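Side-chain contacts in FACT complex subunit SPT16 (PDB 6A8M), which probably acts within the FACT complex as a histone chaperone subunit that reorganises nucleosomes during transcription, replication and DNA repair, this chain being its N-terminal, peptidase-like part: residues A[132-137]-A[150-155]; A[179-184]-A[296-301]; A[188-193]-A[236-241]. All blocks are in the same frame, centred on the assembly; numbering follows the deposited sequence.

Contact 1: A[132-137]-A[150-155]; sequences VGLATK and GVWDTA
Trp-152 NE1 is the one polar side-chain atom brought to this contact, and what it meets across it is a methyl: Leu-134 CD1, 3.9 Å away. The same methyl lies closer still to the six-membered ring, 3.6 Å from Trp-152 CZ2, and approaches the indole obliquely. Val-132 takes the far corner of the ring. Trp-152 CH2 points into the branch of the valine, with Val-132 CG2 and CB each 3.6 Å from it and Val-132 CG1 at 3.8 Å, CG2 lying at the ring edge, near its plane. With CG anti to the backbone N (chi1 174°), the indole points from helix 143-158 toward the strand. Val-132 and Leu-134 project from the same side of strand 131-134, and the indole comes to meet them from the opposite direction. Strand 131-134, helix 143-158 and the parallel strand 162-165 form a beta-alpha-beta unit of the N-terminal lobe; Val-125 of helix 113-128 also packs on Val-132, and Leu-161 on the indole. With dispersion and shape alone joining strand to helix here, the fit depends on Val-132 lodging at the ring edge and Leu-134 CD1 approaching obliquely rather than on any directional bond.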
loop_
_atom_site.group_PDB
_atom_site.type_symbol
_atom_site.label_atom_id
_atom_site.label_comp_id
_atom_site.label_asym_id
_atom_site.label_seq_id
_atom_site.Cartn_x
_atom_site.Cartn_y
_atom_site.Cartn_z
ATOM N N VAL A 132 11.629 -23.780 -2.988
ATOM C CA VAL A 132 11.027 -23.222 -1.781
ATOM C C VAL A 132 10.681 -21.767 -2.049
ATOM O O VAL A 132 11.558 -20.983 -2.413
ATOM C CB VAL A 132 11.985 -23.336 -0.580
ATOM C CG1 VAL A 132 11.248 -23.063 0.715
ATOM C CG2 VAL A 132 12.645 -24.710 -0.557
ATOM N N GLY A 133 9.420 -21.402 -1.822
ATOM C CA GLY A 133 8.985 -20.033 -2.039
ATOM C C GLY A 133 9.374 -19.168 -0.854
ATOM O O GLY A 133 9.126 -19.528 0.299
ATOM N N LEU A 134 10.014 -18.037 -1.138
ATOM C CA LEU A 134 10.559 -17.162 -0.116
ATOM C C LEU A 134 10.273 -15.712 -0.479
ATOM O O LEU A 134 10.111 -15.376 -1.652
ATOM C CB LEU A 134 12.075 -17.337 0.025
ATOM C CG LEU A 134 12.600 -18.724 0.384
ATOM C CD1 LEU A 134 14.106 -18.685 0.316
ATOM C CD2 LEU A 134 12.137 -19.088 1.774
ATOM N N ALA A 135 10.212 -14.856 0.546
ATOM C CA ALA A 135 10.221 -13.403 0.349
ATOM C C ALA A 135 11.685 -12.973 0.305
ATOM O O ALA A 135 12.295 -12.635 1.324
ATOM C CB ALA A 135 9.419 -12.707 1.448
ATOM N N THR A 136 12.268 -13.017 -0.899
ATOM C CA THR A 136 13.727 -13.009 -1.009
ATOM C C THR A 136 14.326 -11.647 -0.690
ATOM O O THR A 136 15.501 -11.577 -0.308
ATOM C CB THR A 136 14.178 -13.472 -2.408
ATOM O OG1 THR A 136 13.597 -12.643 -3.426
ATOM C CG2 THR A 136 13.752 -14.916 -2.658
ATOM N N LYS A 137 13.544 -10.577 -0.791
ATOM C CA LYS A 137 14.070 -9.233 -0.578
ATOM C C LYS A 137 13.856 -8.715 0.836
ATOM O O LYS A 137 14.362 -7.635 1.160
ATOM C CB LYS A 137 13.443 -8.259 -1.575
ATOM C CG LYS A 137 13.535 -8.748 -3.013
ATOM C CD LYS A 137 14.969 -9.047 -3.397
ATOM C CE LYS A 137 15.041 -9.718 -4.760
ATOM N NZ LYS A 137 14.145 -9.035 -5.727
ATOM N N GLY A 150 21.166 -19.184 9.355
ATOM C CA GLY A 150 22.234 -20.169 9.367
ATOM C C GLY A 150 21.760 -21.553 8.962
ATOM O O GLY A 150 22.452 -22.275 8.234
ATOM N N VAL A 151 20.588 -21.950 9.448
ATOM C CA VAL A 151 20.026 -23.245 9.084
ATOM C C VAL A 151 19.687 -23.271 7.605
ATOM O O VAL A 151 20.000 -24.232 6.892
ATOM C CB VAL A 151 18.789 -23.548 9.946
ATOM C CG1 VAL A 151 18.046 -24.768 9.400
ATOM C CG2 VAL A 151 19.205 -23.780 11.400
ATOM N N TRP A 152 19.054 -22.205 7.122
ATOM C CA TRP A 152 18.622 -22.163 5.732
ATOM C C TRP A 152 19.818 -22.206 4.787
ATOM O O TRP A 152 19.832 -22.977 3.823
ATOM C CB TRP A 152 17.786 -20.911 5.478
ATOM C CG TRP A 152 17.446 -20.781 4.030
ATOM C CD1 TRP A 152 17.967 -19.896 3.150
ATOM C CD2 TRP A 152 16.550 -21.611 3.287
ATOM N NE1 TRP A 152 17.423 -20.093 1.896
ATOM C CE2 TRP A 152 16.563 -21.152 1.954
ATOM C CE3 TRP A 152 15.744 -22.703 3.615
ATOM C CZ2 TRP A 152 15.802 -21.742 0.955
ATOM C CZ3 TRP A 152 14.971 -23.285 2.610
ATOM C CH2 TRP A 152 15.010 -22.795 1.299
ATOM N N ASP A 153 20.830 -21.371 5.048
ATOM C CA ASP A 153 21.979 -21.298 4.149
ATOM C C ASP A 153 22.590 -22.670 3.932
ATOM O O ASP A 153 22.871 -23.061 2.792
ATOM C CB ASP A 153 23.018 -20.323 4.704
ATOM C CG ASP A 153 22.601 -18.868 4.534
ATOM O OD1 ASP A 153 21.637 -18.588 3.781
ATOM O OD2 ASP A 153 23.247 -17.998 5.156
ATOM N N THR A 154 22.753 -23.431 5.011
ATOM C CA THR A 154 23.287 -24.785 4.899
ATOM C C THR A 154 22.344 -25.718 4.146
ATOM O O THR A 154 22.791 -26.512 3.313
ATOM C CB THR A 154 23.581 -25.329 6.285
ATOM O OG1 THR A 154 24.713 -24.627 6.809
ATOM C CG2 THR A 154 23.905 -26.827 6.217
ATOM N N ALA A 155 21.044 -25.671 4.440
ATOM C CA ALA A 155 20.132 -26.549 3.714
ATOM C C ALA A 155 20.200 -26.296 2.215
ATOM O O ALA A 155 20.053 -27.232 1.421
ATOM C CB ALA A 155 18.700 -26.381 4.223
#

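Contact 2: A[179-184]-A[296-301]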
loop_
_atom_site.group_PDB
_atom_site.type_symbol
_atom_site.label_atom_id
_atom_site.label_comp_id
_atom_site.label_asym_id
_atom_site.label_seq_id
_atom_site.Cartn_x
_atom_site.Cartn_y
_atom_site.Cartn_z
ATOM N N GLU A 179 -15.039 -7.792 1.469
ATOM C CA GLU A 179 -15.963 -6.786 1.991
ATOM C C GLU A 179 -15.324 -5.967 3.106
ATOM O O GLU A 179 -15.432 -4.729 3.135
ATOM C CB GLU A 179 -17.220 -7.479 2.504
ATOM C CG GLU A 179 -18.484 -7.086 1.807
ATOM C CD GLU A 179 -19.708 -7.673 2.497
ATOM O OE1 GLU A 179 -20.524 -6.891 3.032
ATOM O OE2 GLU A 179 -19.840 -8.918 2.531
ATOM N N LYS A 180 -14.677 -6.652 4.052
ATOM C CA LYS A 180 -14.088 -5.974 5.200
ATOM C C LYS A 180 -12.961 -5.055 4.758
ATOM O O LYS A 180 -12.862 -3.906 5.209
ATOM C CB LYS A 180 -13.587 -7.015 6.201
ATOM C CG LYS A 180 -12.999 -6.430 7.450
ATOM C CD LYS A 180 -12.525 -7.511 8.442
ATOM C CE LYS A 180 -11.419 -8.396 7.871
ATOM N NZ LYS A 180 -10.792 -9.269 8.932
ATOM N N GLU A 181 -12.105 -5.547 3.862
ATOM C CA GLU A 181 -10.981 -4.750 3.397
ATOM C C GLU A 181 -11.457 -3.509 2.673
ATOM O O GLU A 181 -10.847 -2.441 2.800
ATOM C CB GLU A 181 -10.112 -5.590 2.474
ATOM C CG GLU A 181 -9.498 -6.801 3.178
ATOM C CD GLU A 181 -8.644 -7.644 2.245
ATOM O OE1 GLU A 181 -7.419 -7.706 2.440
ATOM O OE2 GLU A 181 -9.197 -8.233 1.305
ATOM N N GLN A 182 -12.509 -3.642 1.857
ATOM C CA GLN A 182 -13.016 -2.470 1.157
ATOM C C GLN A 182 -13.512 -1.416 2.156
ATOM O O GLN A 182 -13.290 -0.219 1.951
ATOM C CB GLN A 182 -14.107 -2.878 0.167
ATOM C CG GLN A 182 -13.573 -3.730 -1.014
ATOM C CD GLN A 182 -14.616 -3.908 -2.080
ATOM O OE1 GLN A 182 -15.441 -3.017 -2.305
ATOM N NE2 GLN A 182 -14.578 -5.047 -2.771
ATOM N N ALA A 183 -14.098 -1.852 3.278
ATOM C CA ALA A 183 -14.521 -0.906 4.307
ATOM C C ALA A 183 -13.316 -0.201 4.921
ATOM O O ALA A 183 -13.315 1.025 5.071
ATOM C CB ALA A 183 -15.340 -1.623 5.384
ATOM N N TYR A 184 -12.256 -0.950 5.242
ATOM C CA TYR A 184 -11.078 -0.293 5.808
ATOM C C TYR A 184 -10.476 0.700 4.823
ATOM O O TYR A 184 -9.983 1.762 5.229
ATOM C CB TYR A 184 -10.034 -1.318 6.235
ATOM C CG TYR A 184 -10.513 -2.263 7.319
ATOM C CD1 TYR A 184 -11.395 -1.838 8.323
ATOM C CD2 TYR A 184 -10.059 -3.576 7.347
ATOM C CE1 TYR A 184 -11.829 -2.719 9.302
ATOM C CE2 TYR A 184 -10.466 -4.459 8.337
ATOM C CZ TYR A 184 -11.351 -4.025 9.309
ATOM O OH TYR A 184 -11.763 -4.917 10.276
ATOM N N LYS A 296 -6.167 0.328 9.856
ATOM C CA LYS A 296 -5.967 -1.115 10.048
ATOM C C LYS A 296 -5.126 -1.697 8.916
ATOM O O LYS A 296 -5.425 -2.766 8.372
ATOM C CB LYS A 296 -7.297 -1.839 10.180
ATOM C CG LYS A 296 -8.002 -1.471 11.476
ATOM C CD LYS A 296 -9.281 -2.291 11.692
ATOM C CE LYS A 296 -8.987 -3.660 12.289
ATOM N NZ LYS A 296 -10.210 -4.222 12.970
ATOM N N ASN A 297 -4.063 -0.971 8.578
ATOM C CA ASN A 297 -2.986 -1.294 7.637
ATOM C C ASN A 297 -3.397 -1.107 6.175
ATOM O O ASN A 297 -2.539 -1.308 5.298
ATOM C CB ASN A 297 -2.426 -2.712 7.830
ATOM C CG ASN A 297 -1.987 -2.975 9.277
ATOM O OD1 ASN A 297 -2.434 -3.927 9.922
ATOM N ND2 ASN A 297 -1.137 -2.111 9.788
ATOM N N TYR A 298 -4.633 -0.693 5.875
ATOM C CA TYR A 298 -5.063 -0.498 4.487
ATOM C C TYR A 298 -4.762 0.932 4.041
ATOM O O TYR A 298 -5.279 1.883 4.623
ATOM C CB TYR A 298 -6.554 -0.865 4.338
ATOM C CG TYR A 298 -6.648 -2.357 4.384
ATOM C CD1 TYR A 298 -6.793 -3.029 5.610
ATOM C CD2 TYR A 298 -6.513 -3.110 3.234
ATOM C CE1 TYR A 298 -6.785 -4.422 5.648
ATOM C CE2 TYR A 298 -6.556 -4.505 3.272
ATOM C CZ TYR A 298 -6.667 -5.137 4.477
ATOM O OH TYR A 298 -6.635 -6.509 4.491
ATOM N N CYS A 299 -3.929 1.066 2.996
ATOM C CA CYS A 299 -3.458 2.351 2.487
ATOM C C CYS A 299 -4.450 3.019 1.544
ATOM O O CYS A 299 -5.131 2.362 0.749
ATOM C CB CYS A 299 -2.152 2.182 1.726
ATOM S SG CYS A 299 -0.812 1.513 2.724
ATOM N N SER A 300 -4.461 4.352 1.597
ATOM C CA SER A 300 -5.134 5.215 0.631
ATOM C C SER A 300 -4.179 6.350 0.270
ATOM O O SER A 300 -3.123 6.541 0.894
ATOM C CB SER A 300 -6.463 5.772 1.170
ATOM O OG SER A 300 -6.240 6.532 2.352
ATOM N N ASN A 301 -4.547 7.099 -0.765
ATOM C CA ASN A 301 -3.679 8.145 -1.295
ATOM C C ASN A 301 -4.557 9.226 -1.898
ATOM O O ASN A 301 -5.592 8.918 -2.495
ATOM C CB ASN A 301 -2.717 7.608 -2.373
ATOM C CG ASN A 301 -1.672 8.620 -2.744
ATOM O OD1 ASN A 301 -1.010 9.147 -1.857
ATOM N ND2 ASN A 301 -1.550 8.941 -4.046
#
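This is a buried, mixed aromatic and polar contact between the first turns of helix 179-208 and the tip of the beta-hairpin made by strands 285-295 and 298-308. Residues Lys-296 and Asn-297 form the turn, their positive phi angles being consistent with a type I' turn. Tyr-298, just beyond it, lays one ring face over Glu-181 CA and donates its hydroxyl to Glu-181: Tyr-298 OH to Glu-181 OE1 is only 2.5 Å, and the bond uses the anti lone pair of that oxygen. Carboxylate and phenol ring stand nearly perpendicular, 86° apart. The Glu-181 chain, extended beyond CG, runs past the phenol end of the ring, and its CG is 3.2 Å from Tyr-298 OH.

Tyr-184, one turn on, is clasped between two groups. Lys-180 O lies over one face, while Lys-296 CD makes a CH-pi contact with the other, 3.9 Å from the centroid. A bend at chi3 (82°) carries the lysine along the ring so that Lys-296 NZ reaches Tyr-184 OH at 3.2 Å. Glu-247 ties both ends together, bonding the hydroxyl with one oxygen and the ammonium with the other, which probably offsets the lysine charge. The two tyrosine rings meet obliquely, Tyr-184 CB lying 3.7 Å from Tyr-298 CD1. Trp-55 of the N-terminal lobe also touches Glu-181. Helices packed on a curved, largely antiparallel sheet form the pita-bread fold of the M24 peptidase family, to which this domain belongs, and the contact lays helix 179-208 against one hairpin of such a sheet.

Contact 3: A[188-193]-A[236-241]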
loop_
_atom_site.group_PDB
_atom_site.type_symbol
_atom_site.label_atom_id
_atom_site.label_comp_id
_atom_site.label_asym_id
_atom_site.label_seq_id
_atom_site.Cartn_x
_atom_site.Cartn_y
_atom_site.Cartn_z
ATOM N N SER A 188 -9.850 4.610 5.567
ATOM C CA SER A 188 -8.542 5.202 5.300
ATOM C C SER A 188 -8.656 6.386 4.350
ATOM O O SER A 188 -8.054 7.448 4.579
ATOM C CB SER A 188 -7.627 4.140 4.701
ATOM O OG SER A 188 -6.371 4.712 4.398
ATOM N N SER A 189 -9.401 6.205 3.253
ATOM C CA SER A 189 -9.538 7.255 2.250
ATOM C C SER A 189 -10.217 8.488 2.828
ATOM O O SER A 189 -9.822 9.626 2.522
ATOM C CB SER A 189 -10.328 6.746 1.036
ATOM O OG SER A 189 -9.591 5.747 0.325
ATOM N N ARG A 190 -11.239 8.296 3.669
ATOM C CA ARG A 190 -11.859 9.461 4.286
ATOM C C ARG A 190 -10.876 10.141 5.228
ATOM O O ARG A 190 -10.834 11.369 5.303
ATOM C CB ARG A 190 -13.139 9.080 5.022
ATOM C CG ARG A 190 -13.904 10.311 5.572
ATOM C CD ARG A 190 -14.537 11.094 4.452
ATOM N NE ARG A 190 -15.602 10.317 3.815
ATOM C CZ ARG A 190 -16.826 10.151 4.321
ATOM N NH1 ARG A 190 -17.168 10.715 5.475
ATOM N NH2 ARG A 190 -17.721 9.420 3.668
ATOM N N GLY A 191 -10.032 9.357 5.904
ATOM C CA GLY A 191 -8.937 9.958 6.654
ATOM C C GLY A 191 -8.020 10.792 5.777
ATOM O O GLY A 191 -7.668 11.919 6.123
ATOM N N SER A 192 -7.630 10.256 4.613
ATOM C CA SER A 192 -6.792 11.039 3.704
ATOM C C SER A 192 -7.473 12.349 3.321
ATOM O O SER A 192 -6.819 13.397 3.259
ATOM C CB SER A 192 -6.460 10.225 2.458
ATOM O OG SER A 192 -5.548 9.193 2.783
ATOM N N ASP A 193 -8.773 12.295 3.012
ATOM C CA ASP A 193 -9.557 13.500 2.751
ATOM C C ASP A 193 -9.410 14.524 3.873
ATOM O O ASP A 193 -9.222 15.716 3.614
ATOM C CB ASP A 193 -11.044 13.158 2.611
ATOM C CG ASP A 193 -11.425 12.577 1.261
ATOM O OD1 ASP A 193 -10.622 12.623 0.305
ATOM O OD2 ASP A 193 -12.572 12.083 1.184
ATOM N N SER A 236 -14.905 10.072 14.555
ATOM C CA SER A 236 -15.687 8.840 14.579
ATOM C C SER A 236 -17.044 8.957 13.897
ATOM O O SER A 236 -17.426 8.004 13.194
ATOM C CB SER A 236 -15.854 8.356 16.018
ATOM O OG SER A 236 -14.597 8.171 16.613
ATOM N N PRO A 237 -17.806 10.050 14.033
ATOM C CA PRO A 237 -19.097 10.105 13.326
ATOM C C PRO A 237 -18.964 10.036 11.817
ATOM O O PRO A 237 -19.885 9.544 11.151
ATOM C CB PRO A 237 -19.697 11.447 13.780
ATOM C CG PRO A 237 -18.537 12.225 14.344
ATOM C CD PRO A 237 -17.636 11.202 14.939
ATOM N N GLU A 238 -17.862 10.516 11.248
ATOM C CA GLU A 238 -17.692 10.366 9.814
ATOM C C GLU A 238 -17.206 8.971 9.463
ATOM O O GLU A 238 -17.526 8.466 8.379
ATOM C CB GLU A 238 -16.704 11.392 9.265
ATOM C CG GLU A 238 -17.197 12.807 9.237
ATOM C CD GLU A 238 -16.672 13.560 8.044
ATOM O OE1 GLU A 238 -16.433 12.929 6.984
ATOM O OE2 GLU A 238 -16.490 14.785 8.159
ATOM N N LEU A 239 -16.426 8.351 10.354
ATOM C CA LEU A 239 -15.663 7.155 10.011
ATOM C C LEU A 239 -16.278 5.853 10.514
ATOM O O LEU A 239 -16.138 4.825 9.839
ATOM C CB LEU A 239 -14.233 7.268 10.551
ATOM C CG LEU A 239 -13.421 8.478 10.082
ATOM C CD1 LEU A 239 -11.982 8.335 10.554
ATOM C CD2 LEU A 239 -13.458 8.625 8.576
ATOM N N THR A 240 -16.922 5.856 11.680
ATOM C CA THR A 240 -17.524 4.625 12.185
ATOM C C THR A 240 -18.563 4.040 11.230
ATOM O O THR A 240 -18.581 2.807 11.071
ATOM C CB THR A 240 -18.138 4.849 13.579
ATOM O OG1 THR A 240 -17.125 4.807 14.595
ATOM C CG2 THR A 240 -19.154 3.755 13.881
ATOM N N PRO A 241 -19.414 4.820 10.554
ATOM C CA PRO A 241 -20.352 4.196 9.602
ATOM C C PRO A 241 -19.673 3.585 8.380
ATOM O O PRO A 241 -20.300 2.779 7.683
ATOM C CB PRO A 241 -21.289 5.348 9.214
ATOM C CG PRO A 241 -20.573 6.599 9.596
ATOM C CD PRO A 241 -19.740 6.246 10.778
HETATM O O HOH W 1 -19.436 8.576 6.541
#
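Arg-190 and Glu-238 cross at about a right angle, and their flat ends are turned 55° against each other. The salt bridge between them joins one nitrogen to one oxygen: Arg-190 NH1 lies 2.8 Å from Glu-238 OE1, which it meets on the anti side and somewhat out of the carboxylate plane. The oxygen sits at the edge of the guanidinium, slightly tilted from its plane, and the N-H...O angle of 139° makes the bond noticeably bent. The other carboxylate oxygen, OE2, is engaged by Lys-194, a turn further along the helix that carries Arg-190, so the glutamate is held between two positive charges that probably stabilise its ionised form. Both residues of the charged pair are partly exposed, whereas Leu-239 and Gly-191 beside them are buried.

The arginine's path explains its second role. Its CG stands anti to the backbone N (chi1 -174°), which brings it beside Leu-239 CD2; the bends at chi2 and chi3 then turn the guanidinium so that NH1 meets the glutamate. Leu-239 CD2 packs obliquely on the aliphatic part, 3.5 Å from Arg-190 CG and 3.6 Å from Arg-190 CB. The segments thus bring the long helix 179-208, which packs on strands 285-295 and 298-308 of the M24-like domain, against the short helix 236-239, which belongs to the excursion between that helix and the sheet strands. Leu-239 CD2 also comes within 4.4 Å of Gly-191 N, and Phe-249 packs on the leucine from a neighbouring loop.

A water adds a further link beside the salt bridge: it donates to the main-chain Glu-238 O at 2.7 Å and accepts a weak bond from Arg-190 NH1 at 3.3 Å.

In the fold
Contacts 2 and 3 share helix 179-208 and lie close together, their centres about 11 Å apart, whereas contact 1 sits in the N-terminal lobe, its centre about 31 Å from that of contact 2. The chemistry follows the setting. Contact 1, partly buried, is purely apolar; contact 2, the most deeply placed, combines tyrosine packing with hydrogen bonds; contact 3, partly buried, combines a salt bridge at its more exposed side with leucine packing on the arginine chain. Helix 179-208 presents different sides to its partners, and Ser-300 OG of contact 2 probably hydrogen-bonds to Ser-188 OG and Ser-192 OG of contact 3, linking the two through the serine-rich flank of the helix.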